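PDB 1F8F: benzyl alcohol dehydrogenase from Acinetobacter calcoaceticus, which catalyses the zinc-dependent oxidation of benzyl alcohol and probably other aryl alcohols to the corresponding aldehydes, with NAD as the electron acceptor. Local coordinates for residues A[171-176]-A[314-319]; A[199-204]-A[363-368]; A[206-211]-A[335-340]. All blocks are in the same frame, centred on the assembly; numbering follows the deposited sequence.

Contact 1 of 3, residues A[171-176]-A[314-319]; sequences LGCGIQ and VVEGSG. With ZN (zinc ion), chain B; NAD (nicotinamide-adenine-dinucleotide), chain F.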
loop_
_atom_site.group_PDB
_atom_site.type_symbol
_atom_site.label_atom_id
_atom_site.label_comp_id
_atom_site.label_asym_id
_atom_site.label_seq_id
_atom_site.Cartn_x
_atom_site.Cartn_y
_atom_site.Cartn_z
ATOM N N LEU A 171 1.858 -15.124 24.096
ATOM C CA LEU A 171 1.617 -14.794 22.708
ATOM C C LEU A 171 0.257 -14.120 22.580
ATOM O O LEU A 171 0.028 -13.390 21.611
ATOM C CB LEU A 171 1.714 -15.985 21.742
ATOM C CG LEU A 171 3.061 -16.713 21.592
ATOM C CD1 LEU A 171 2.884 -18.004 20.793
ATOM C CD2 LEU A 171 4.054 -15.860 20.892
ATOM N N GLY A 172 -0.715 -14.362 23.461
ATOM C CA GLY A 172 -2.033 -13.666 23.329
ATOM C C GLY A 172 -2.001 -12.173 23.683
ATOM O O GLY A 172 -3.056 -11.507 23.648
ATOM N N CYS A 173 -0.867 -11.597 24.103
ATOM C CA CYS A 173 -0.752 -10.206 24.405
ATOM C C CYS A 173 0.641 -9.613 24.170
ATOM O O CYS A 173 0.859 -9.002 23.123
ATOM C CB CYS A 173 -1.112 -9.771 25.837
ATOM S SG CYS A 173 -1.143 -7.957 26.043
ATOM N N GLY A 174 1.521 -9.618 25.179
ATOM C CA GLY A 174 2.810 -8.915 25.006
ATOM C C GLY A 174 3.713 -9.309 23.837
ATOM O O GLY A 174 4.361 -8.414 23.238
ATOM N N ILE A 175 3.865 -10.586 23.501
ATOM C CA ILE A 175 4.709 -11.017 22.389
ATOM C C ILE A 175 4.129 -10.636 21.025
ATOM O O ILE A 175 4.841 -10.056 20.223
ATOM C CB ILE A 175 5.039 -12.512 22.476
ATOM C CG1 ILE A 175 5.295 -12.949 23.934
ATOM C CG2 ILE A 175 6.264 -12.868 21.609
ATOM C CD1 ILE A 175 6.477 -12.294 24.641
ATOM N N GLN A 176 2.801 -10.787 20.803
ATOM C CA GLN A 176 2.130 -10.391 19.584
ATOM C C GLN A 176 2.165 -8.875 19.452
ATOM O O GLN A 176 2.253 -8.338 18.332
ATOM C CB GLN A 176 0.698 -10.903 19.387
ATOM C CG GLN A 176 -0.465 -10.326 20.181
ATOM C CD GLN A 176 -1.800 -10.941 19.774
ATOM O OE1 GLN A 176 -1.841 -11.592 18.724
ATOM N NE2 GLN A 176 -2.911 -10.849 20.509
ATOM N N VAL A 314 -0.651 2.114 18.036
ATOM C CA VAL A 314 -0.855 0.693 17.762
ATOM C C VAL A 314 -1.388 -0.106 18.965
ATOM O O VAL A 314 -0.754 -0.098 20.025
ATOM C CB VAL A 314 0.473 0.030 17.338
ATOM C CG1 VAL A 314 0.357 -1.491 17.304
ATOM C CG2 VAL A 314 0.991 0.503 15.980
ATOM N N VAL A 315 -2.448 -0.871 18.784
ATOM C CA VAL A 315 -3.048 -1.753 19.798
ATOM C C VAL A 315 -2.799 -3.212 19.423
ATOM O O VAL A 315 -3.074 -3.644 18.296
ATOM C CB VAL A 315 -4.600 -1.604 19.910
ATOM C CG1 VAL A 315 -5.244 -2.421 21.038
ATOM C CG2 VAL A 315 -5.016 -0.155 20.099
ATOM N N GLU A 316 -2.214 -3.993 20.337
ATOM C CA GLU A 316 -1.966 -5.397 20.186
ATOM C C GLU A 316 -1.320 -5.792 18.869
ATOM O O GLU A 316 -1.462 -6.935 18.396
ATOM C CB GLU A 316 -3.296 -6.187 20.341
ATOM C CG GLU A 316 -3.969 -5.932 21.678
ATOM C CD GLU A 316 -3.436 -6.911 22.744
ATOM O OE1 GLU A 316 -2.683 -7.868 22.449
ATOM O OE2 GLU A 316 -3.781 -6.725 23.905
ATOM N N GLY A 317 -0.434 -4.951 18.330
ATOM C CA GLY A 317 0.334 -5.275 17.147
ATOM C C GLY A 317 -0.464 -5.156 15.858
ATOM O O GLY A 317 0.101 -5.527 14.806
ATOM N N SER A 318 -1.662 -4.629 15.832
ATOM C CA SER A 318 -2.489 -4.565 14.628
ATOM C C SER A 318 -2.689 -5.846 13.835
ATOM O O SER A 318 -3.038 -5.696 12.653
ATOM C CB SER A 318 -1.917 -3.478 13.696
ATOM O OG SER A 318 -1.781 -2.268 14.457
ATOM N N GLY A 319 -2.575 -7.113 14.265
ATOM C CA GLY A 319 -2.875 -8.085 13.152
ATOM C C GLY A 319 -4.276 -8.666 13.344
ATOM O O GLY A 319 -5.189 -8.086 13.906
HETATM ZN ZN ZN B . -1.042 -7.198 28.067
HETATM P PA NAD F . 8.163 -3.982 30.964
HETATM O O1A NAD F . 8.574 -5.417 30.860
HETATM O O2A NAD F . 8.083 -3.388 32.306
HETATM O O5B NAD F . 8.997 -3.092 29.949
HETATM C C5B NAD F . 9.137 -1.658 29.808
HETATM C C4B NAD F . 10.599 -1.243 29.890
HETATM O O4B NAD F . 10.679 0.222 29.874
HETATM C C3B NAD F . 11.387 -1.695 31.131
HETATM O O3B NAD F . 12.441 -2.589 30.796
HETATM C C2B NAD F . 11.981 -0.428 31.741
HETATM O O2B NAD F . 13.343 -0.538 32.173
HETATM C C1B NAD F . 11.865 0.560 30.568
HETATM N N9A NAD F . 11.799 1.965 30.958
HETATM C C8A NAD F . 10.939 2.579 31.831
HETATM N N7A NAD F . 11.163 3.889 31.948
HETATM C C5A NAD F . 12.241 4.117 31.109
HETATM C C6A NAD F . 12.963 5.280 30.786
HETATM N N6A NAD F . 12.715 6.497 31.262
HETATM N N1A NAD F . 13.978 5.157 29.893
HETATM C C2A NAD F . 14.260 3.920 29.379
HETATM N N3A NAD F . 13.652 2.794 29.611
HETATM C C4A NAD F . 12.652 2.950 30.496
HETATM O O3 NAD F . 6.698 -3.895 30.253
HETATM P PN NAD F . 6.235 -4.690 28.950
HETATM O O1N NAD F . 7.321 -4.741 27.954
HETATM O O2N NAD F . 5.732 -6.012 29.346
HETATM O O5D NAD F . 5.021 -3.711 28.487
HETATM C C5D NAD F . 5.337 -2.496 27.787
HETATM C C4D NAD F . 4.264 -1.468 27.790
HETATM O O4D NAD F . 3.290 -1.667 26.715
HETATM C C3D NAD F . 3.457 -1.118 29.045
HETATM O O3D NAD F . 3.061 0.265 28.962
HETATM C C2D NAD F . 2.198 -1.960 28.793
HETATM O O2D NAD F . 1.099 -1.637 29.630
HETATM C C1D NAD F . 2.001 -1.524 27.333
HETATM N N1N NAD F . 1.155 -2.478 26.624
HETATM C C2N NAD F . 0.497 -1.993 25.540
HETATM C C3N NAD F . -0.275 -2.867 24.799
HETATM C C7N NAD F . -1.063 -2.427 23.515
HETATM O O7N NAD F . -1.756 -3.252 22.923
HETATM N N7N NAD F . -0.896 -1.105 23.151
HETATM C C4N NAD F . -0.351 -4.249 25.142
HETATM C C5N NAD F . 0.787 -4.660 25.871
HETATM C C6N NAD F . 1.577 -3.844 26.655
#
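The carboxylate of E316 is the flat group on which C173 and Q176 converge. C173 CA lies close to the carboxylate plane beyond OE1, at 3.6 Å from that oxygen. Off one side of the plane stands the amide of Q176, its NE2 3.6 Å from E316 OE1, too long for a hydrogen bond. Carboxylate and amide planes are 77° apart. Towards the other side come C173 SG, 3.6 Å from E316 OE2, and the nicotinamide oxygen O7N, 4.0 Å from E316 CD. A bend at chi2 (-88°) folds the E316 carboxylate back over the start of helix 174-186. Q176 NE2 turns mainly to S90 OG and reaches G172 O only weakly. Beside this cluster the carboxamide of NAD is gripped at both ends by backbone: E316 N donates to O7N at 2.7 Å, nearly straight (160°), and N7N donates to V314 O at 3.3 Å. The pair fixes the rotation of the carboxamide and, through it, the setting of the nicotinamide ring. This is the catalytic cleft of a medium-chain, zinc-dependent alcohol dehydrogenase, where the loop after Rossmann strand 310-313 faces the zinc site of the GroES-like domain. C173, the N-cap of helix 174-186, holds the zinc through SG at 2.2 Å, with C44 and H65 supplying further ligands. The same sulfur comes within 3.8 Å of C5N, so the nicotinamide lies right beside the metal site, consistent with hydride transfer to the neighbouring C4N. Further along the loop, G317 CA rests on the carbonyl O of Q176. The hydroxyl of Y107 is hydrogen-bonded to both V315 N and S318 OG, and V315 packs on L306 of the second subunit.

Contact 2 of 3, residues A[199-204]-A[363-368]; sequences AGAVGL and TLKPII. With NAD (nicotinamide-adenine-dinucleotide), chain F.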
loop_
_atom_site.group_PDB
_atom_site.type_symbol
_atom_site.label_atom_id
_atom_site.label_comp_id
_atom_site.label_asym_id
_atom_site.label_seq_id
_atom_site.Cartn_x
_atom_site.Cartn_y
_atom_site.Cartn_z
ATOM N N ALA A 199 13.469 -1.909 26.793
ATOM C CA ALA A 199 13.888 -3.261 26.491
ATOM C C ALA A 199 13.273 -4.296 27.430
ATOM O O ALA A 199 13.985 -5.201 27.893
ATOM C CB ALA A 199 15.424 -3.393 26.570
ATOM N N GLY A 200 11.979 -4.264 27.587
ATOM C CA GLY A 200 11.176 -5.144 28.413
ATOM C C GLY A 200 10.705 -6.290 27.527
ATOM O O GLY A 200 11.248 -6.376 26.423
ATOM N N ALA A 201 9.724 -7.100 27.875
ATOM C CA ALA A 201 9.246 -8.136 26.973
ATOM C C ALA A 201 8.612 -7.636 25.648
ATOM O O ALA A 201 8.654 -8.378 24.670
ATOM C CB ALA A 201 8.212 -8.949 27.719
ATOM N N VAL A 202 7.906 -6.515 25.646
ATOM C CA VAL A 202 7.323 -5.972 24.441
ATOM C C VAL A 202 8.448 -5.541 23.487
ATOM O O VAL A 202 8.534 -5.983 22.348
ATOM C CB VAL A 202 6.395 -4.763 24.716
ATOM C CG1 VAL A 202 5.972 -4.120 23.374
ATOM C CG2 VAL A 202 5.129 -5.092 25.519
ATOM N N GLY A 203 9.390 -4.716 23.933
ATOM C CA GLY A 203 10.493 -4.234 23.103
ATOM C C GLY A 203 11.362 -5.319 22.483
ATOM O O GLY A 203 11.780 -5.322 21.286
ATOM N N LEU A 204 11.687 -6.310 23.302
ATOM C CA LEU A 204 12.577 -7.408 22.925
ATOM C C LEU A 204 11.834 -8.332 22.004
ATOM O O LEU A 204 12.477 -8.851 21.114
ATOM C CB LEU A 204 13.176 -8.083 24.165
ATOM C CG LEU A 204 14.232 -7.439 25.026
ATOM C CD1 LEU A 204 14.744 -8.455 26.107
ATOM C CD2 LEU A 204 15.469 -7.011 24.240
ATOM N N THR A 363 12.741 -9.856 36.051
ATOM C CA THR A 363 11.968 -10.810 35.254
ATOM C C THR A 363 11.270 -10.069 34.119
ATOM O O THR A 363 10.380 -9.241 34.403
ATOM C CB THR A 363 10.920 -11.539 36.113
ATOM O OG1 THR A 363 11.610 -12.392 37.050
ATOM C CG2 THR A 363 9.971 -12.397 35.310
ATOM N N LEU A 364 11.596 -10.510 32.910
ATOM C CA LEU A 364 11.056 -9.941 31.685
ATOM C C LEU A 364 9.594 -10.353 31.475
ATOM O O LEU A 364 8.741 -9.500 31.299
ATOM C CB LEU A 364 11.819 -10.319 30.424
ATOM C CG LEU A 364 13.106 -9.607 30.018
ATOM C CD1 LEU A 364 12.793 -8.218 29.473
ATOM C CD2 LEU A 364 14.087 -9.498 31.182
ATOM N N LYS A 365 9.350 -11.645 31.468
ATOM C CA LYS A 365 8.013 -12.206 31.301
ATOM C C LYS A 365 7.706 -13.366 32.246
ATOM O O LYS A 365 7.924 -14.525 31.900
ATOM C CB LYS A 365 7.812 -12.645 29.814
ATOM C CG LYS A 365 6.558 -13.435 29.523
ATOM C CD LYS A 365 5.289 -12.639 29.883
ATOM C CE LYS A 365 5.122 -11.385 29.036
ATOM N NZ LYS A 365 3.912 -10.576 29.445
ATOM N N PRO A 366 7.025 -13.117 33.337
ATOM C CA PRO A 366 6.565 -14.199 34.246
ATOM C C PRO A 366 5.442 -15.015 33.654
ATOM O O PRO A 366 4.634 -14.531 32.838
ATOM C CB PRO A 366 6.126 -13.467 35.493
ATOM C CG PRO A 366 6.353 -11.982 35.300
ATOM C CD PRO A 366 6.582 -11.774 33.811
ATOM N N ILE A 367 5.302 -16.287 33.990
ATOM C CA ILE A 367 4.286 -17.253 33.616
ATOM C C ILE A 367 3.833 -18.045 34.846
ATOM O O ILE A 367 4.646 -18.590 35.602
ATOM C CB ILE A 367 4.633 -18.237 32.510
ATOM C CG1 ILE A 367 5.099 -17.533 31.222
ATOM C CG2 ILE A 367 3.368 -19.058 32.186
ATOM C CD1 ILE A 367 5.292 -18.404 29.994
ATOM N N ILE A 368 2.608 -17.764 35.297
ATOM C CA ILE A 368 2.027 -18.412 36.469
ATOM C C ILE A 368 1.588 -19.809 36.064
ATOM O O ILE A 368 0.638 -19.986 35.273
ATOM C CB ILE A 368 0.866 -17.559 37.070
ATOM C CG1 ILE A 368 1.283 -16.143 37.349
ATOM C CG2 ILE A 368 0.420 -18.159 38.425
ATOM C CD1 ILE A 368 1.021 -14.965 36.473
HETATM P PA NAD F . 8.163 -3.982 30.964
HETATM O O1A NAD F . 8.574 -5.417 30.860
HETATM O O2A NAD F . 8.083 -3.388 32.306
HETATM O O5B NAD F . 8.997 -3.092 29.949
HETATM C C5B NAD F . 9.137 -1.658 29.808
HETATM C C4B NAD F . 10.599 -1.243 29.890
HETATM O O4B NAD F . 10.679 0.222 29.874
HETATM C C3B NAD F . 11.387 -1.695 31.131
HETATM O O3B NAD F . 12.441 -2.589 30.796
HETATM C C2B NAD F . 11.981 -0.428 31.741
HETATM O O2B NAD F . 13.343 -0.538 32.173
HETATM C C1B NAD F . 11.865 0.560 30.568
HETATM N N9A NAD F . 11.799 1.965 30.958
HETATM C C8A NAD F . 10.939 2.579 31.831
HETATM N N7A NAD F . 11.163 3.889 31.948
HETATM C C5A NAD F . 12.241 4.117 31.109
HETATM C C6A NAD F . 12.963 5.280 30.786
HETATM N N6A NAD F . 12.715 6.497 31.262
HETATM N N1A NAD F . 13.978 5.157 29.893
HETATM C C2A NAD F . 14.260 3.920 29.379
HETATM N N3A NAD F . 13.652 2.794 29.611
HETATM C C4A NAD F . 12.652 2.950 30.496
HETATM O O3 NAD F . 6.698 -3.895 30.253
HETATM P PN NAD F . 6.235 -4.690 28.950
HETATM O O1N NAD F . 7.321 -4.741 27.954
HETATM O O2N NAD F . 5.732 -6.012 29.346
HETATM O O5D NAD F . 5.021 -3.711 28.487
HETATM C C5D NAD F . 5.337 -2.496 27.787
HETATM C C4D NAD F . 4.264 -1.468 27.790
HETATM O O4D NAD F . 3.290 -1.667 26.715
HETATM C C3D NAD F . 3.457 -1.118 29.045
HETATM O O3D NAD F . 3.061 0.265 28.962
HETATM C C2D NAD F . 2.198 -1.960 28.793
HETATM O O2D NAD F . 1.099 -1.637 29.630
HETATM C C1D NAD F . 2.001 -1.524 27.333
HETATM N N1N NAD F . 1.155 -2.478 26.624
HETATM C C2N NAD F . 0.497 -1.993 25.540
HETATM C C3N NAD F . -0.275 -2.867 24.799
HETATM C C7N NAD F . -1.063 -2.427 23.515
HETATM O O7N NAD F . -1.756 -3.252 22.923
HETATM N N7N NAD F . -0.896 -1.105 23.151
HETATM C C4N NAD F . -0.351 -4.249 25.142
HETATM C C5N NAD F . 0.787 -4.660 25.871
HETATM C C6N NAD F . 1.577 -3.844 26.655
#
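L364 presses a single methyl, CD1, onto the turn that opens helix 201-213. CD1 lies 3.4 Å from G200 C and 3.6 Å from A199 O, so the contact is made with backbone as much as with side chains. One turn further along the helix the same methyl meets L204 CD1 at 3.9 Å, the two leucine side chains crossing at about a right angle. The methyl of A201 points at the incoming segment and rests against it, 3.7 Å from L364 O and 4.1 Å from K365 CE. With chi1 at -81°, L364 CG is placed anti to its own carbonyl carbon, which swings the branch over G200 and A201. The turn held in this way is the glycine-rich GxGxxG loop of the Rossmann fold, and NAD lies against it. V202 N donates an almost straight bond (167°) of 3.0 Å to the phosphate oxygen O1N, while G200, with no side chain to stand between, brings CA to 3.4 Å from NAD O5B. V202 CG2 also packs beside O1N. In the next shell, the bent K365 chain carries NZ away from A201 to M43 O and to a salt bridge with E66, and D222 receives a hydrogen bond from A199 N. On the far side L204 nests against L230, A231 and L234 of helix 225-234, whose R227 also touches L364. Strand 365-369 runs between strands 33-42 and 343-347, with helix 351-360 packed on P366 and I368.

Contact 3 of 3, residues A[206-211]-A[335-340]; sequences ALLAAK and GKFPFD
Where helix 201-213 of the Rossmann domain passes the loop leaving helix 321-333, L208 lodges against F337 and P338 in a largely buried apolar seam. L208 CB sits 3.8 Å from both CD1 and CE1 of F337. Its CD1 branch reaches further, to 3.8 Å from F339 N and 3.9 Å from P338 CD, and CD2 lies 4.0 Å from that same proline carbon, so both branches of the fork bear on the one ring carbon. F337 chi1 of 175° sets the ring back toward the helix, with A209 N at the ring edge, near its plane. One water bridges the backbones, donating to L208 O at 3.0 Å and to K336 O at 2.7 Å. F337 also packs on L331 of helix 321-333 and I175 of helix 174-186, and F339 makes an edge-to-face stack with Y332 of helix 321-333. K336 touches A215 of the third subunit. The loop itself starts with a Schellman motif at G335, where positive phi ends the helix, and turns again in an inverse gamma turn centred on P338. The helix it meets forms the crossover of the first Rossmann beta-alpha-beta unit, joining parallel strands 193-197 and 217-222.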
loop_
_atom_site.group_PDB
_atom_site.type_symbol
_atom_site.label_atom_id
_atom_site.label_comp_id
_atom_site.label_asym_id
_atom_site.label_seq_id
_atom_site.Cartn_x
_atom_site.Cartn_y
_atom_site.Cartn_z
ATOM N N ALA A 206 9.753 -7.170 19.733
ATOM C CA ALA A 206 9.874 -6.349 18.510
ATOM C C ALA A 206 11.269 -6.462 17.934
ATOM O O ALA A 206 11.414 -6.402 16.712
ATOM C CB ALA A 206 9.543 -4.866 18.810
ATOM N N LEU A 207 12.267 -6.485 18.865
ATOM C CA LEU A 207 13.644 -6.597 18.381
ATOM C C LEU A 207 13.830 -7.944 17.646
ATOM O O LEU A 207 14.385 -7.941 16.557
ATOM C CB LEU A 207 14.674 -6.450 19.491
ATOM C CG LEU A 207 16.122 -6.683 19.014
ATOM C CD1 LEU A 207 16.954 -5.553 19.592
ATOM C CD2 LEU A 207 16.591 -8.087 19.365
ATOM N N LEU A 208 13.352 -9.042 18.216
ATOM C CA LEU A 208 13.390 -10.354 17.597
ATOM C C LEU A 208 12.632 -10.357 16.248
ATOM O O LEU A 208 13.109 -10.914 15.258
ATOM C CB LEU A 208 12.801 -11.472 18.483
ATOM C CG LEU A 208 13.571 -11.856 19.756
ATOM C CD1 LEU A 208 12.894 -13.021 20.462
ATOM C CD2 LEU A 208 15.015 -12.227 19.449
ATOM N N ALA A 209 11.527 -9.673 16.075
ATOM C CA ALA A 209 10.782 -9.582 14.833
ATOM C C ALA A 209 11.467 -8.738 13.776
ATOM O O ALA A 209 11.317 -9.065 12.605
ATOM C CB ALA A 209 9.361 -9.044 15.058
ATOM N N ALA A 210 12.221 -7.693 14.127
ATOM C CA ALA A 210 12.949 -6.883 13.153
ATOM C C ALA A 210 14.121 -7.729 12.604
ATOM O O ALA A 210 14.558 -7.569 11.463
ATOM C CB ALA A 210 13.563 -5.653 13.806
ATOM N N LYS A 211 14.551 -8.673 13.421
ATOM C CA LYS A 211 15.613 -9.565 12.967
ATOM C C LYS A 211 15.000 -10.401 11.825
ATOM O O LYS A 211 15.634 -10.550 10.780
ATOM C CB LYS A 211 16.390 -10.548 13.912
ATOM C CG LYS A 211 16.897 -9.950 15.205
ATOM C CD LYS A 211 17.453 -10.998 16.154
ATOM C CE LYS A 211 18.825 -11.497 15.737
ATOM N NZ LYS A 211 19.255 -12.664 16.559
ATOM N N GLY A 335 13.327 -22.087 14.884
ATOM C CA GLY A 335 14.503 -21.501 15.473
ATOM C C GLY A 335 14.728 -20.061 15.073
ATOM O O GLY A 335 15.769 -19.464 15.362
ATOM N N LYS A 336 13.752 -19.392 14.481
ATOM C CA LYS A 336 13.914 -17.974 14.078
ATOM C C LYS A 336 13.283 -16.980 15.032
ATOM O O LYS A 336 13.281 -15.784 14.747
ATOM C CB LYS A 336 13.315 -17.872 12.664
ATOM C CG LYS A 336 14.028 -18.758 11.655
ATOM C CD LYS A 336 13.486 -18.682 10.267
ATOM C CE LYS A 336 12.644 -19.867 9.792
ATOM N NZ LYS A 336 11.745 -19.451 8.656
ATOM N N PHE A 337 12.669 -17.387 16.159
ATOM C CA PHE A 337 12.069 -16.350 17.034
ATOM C C PHE A 337 12.030 -16.907 18.437
ATOM O O PHE A 337 11.046 -17.563 18.836
ATOM C CB PHE A 337 10.691 -16.023 16.434
ATOM C CG PHE A 337 9.818 -15.094 17.181
ATOM C CD1 PHE A 337 10.092 -13.735 17.187
ATOM C CD2 PHE A 337 8.751 -15.586 17.909
ATOM C CE1 PHE A 337 9.274 -12.864 17.908
ATOM C CE2 PHE A 337 7.941 -14.693 18.604
ATOM C CZ PHE A 337 8.181 -13.339 18.609
ATOM N N PRO A 338 13.177 -16.800 19.121
ATOM C CA PRO A 338 13.341 -17.440 20.427
ATOM C C PRO A 338 12.816 -16.643 21.581
ATOM O O PRO A 338 13.527 -16.327 22.522
ATOM C CB PRO A 338 14.849 -17.717 20.380
ATOM C CG PRO A 338 15.430 -16.500 19.727
ATOM C CD PRO A 338 14.430 -16.145 18.673
ATOM N N PHE A 339 11.507 -16.370 21.650
ATOM C CA PHE A 339 10.853 -15.611 22.703
ATOM C C PHE A 339 10.892 -16.368 24.025
ATOM O O PHE A 339 10.726 -15.706 25.039
ATOM C CB PHE A 339 9.385 -15.206 22.427
ATOM C CG PHE A 339 8.442 -16.369 22.601
ATOM C CD1 PHE A 339 8.354 -17.341 21.602
ATOM C CD2 PHE A 339 7.714 -16.552 23.751
ATOM C CE1 PHE A 339 7.546 -18.447 21.692
ATOM C CE2 PHE A 339 6.910 -17.672 23.896
ATOM C CZ PHE A 339 6.811 -18.602 22.866
ATOM N N ASP A 340 11.092 -17.686 24.051
ATOM C CA ASP A 340 11.284 -18.419 25.283
ATOM C C ASP A 340 12.437 -17.874 26.134
ATOM O O ASP A 340 12.536 -18.171 27.326
ATOM C CB ASP A 340 11.535 -19.909 25.067
ATOM C CG ASP A 340 12.756 -20.309 24.295
ATOM O OD1 ASP A 340 13.348 -19.558 23.501
ATOM O OD2 ASP A 340 13.204 -21.451 24.514
HETATM O O HOH W 1 14.340 -13.541 15.893
#

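From the N terminus the chain passes 171-176, then 199-204 and 206-211 on one helix, before 314-319 closes the loop of contact 1. Segment 335-340 next closes contact 3, and 363-368 closes contact 2 last. Contact 3 is therefore nested inside contact 2, while contact 1 crosses both. Contacts 1 and 2 share NAD and touch where V202 CG2 approaches G174 O; contacts 1 and 3 meet through I175 CG2 against F337 CZ and F339 CB. Contacts 1 and 2 tie the nucleotide-binding domain to the zinc-bearing part of the chain, at helix 174-186 and strand 365-369; contact 3 fastens the loop leading back out of the Rossmann domain to helix 201-213.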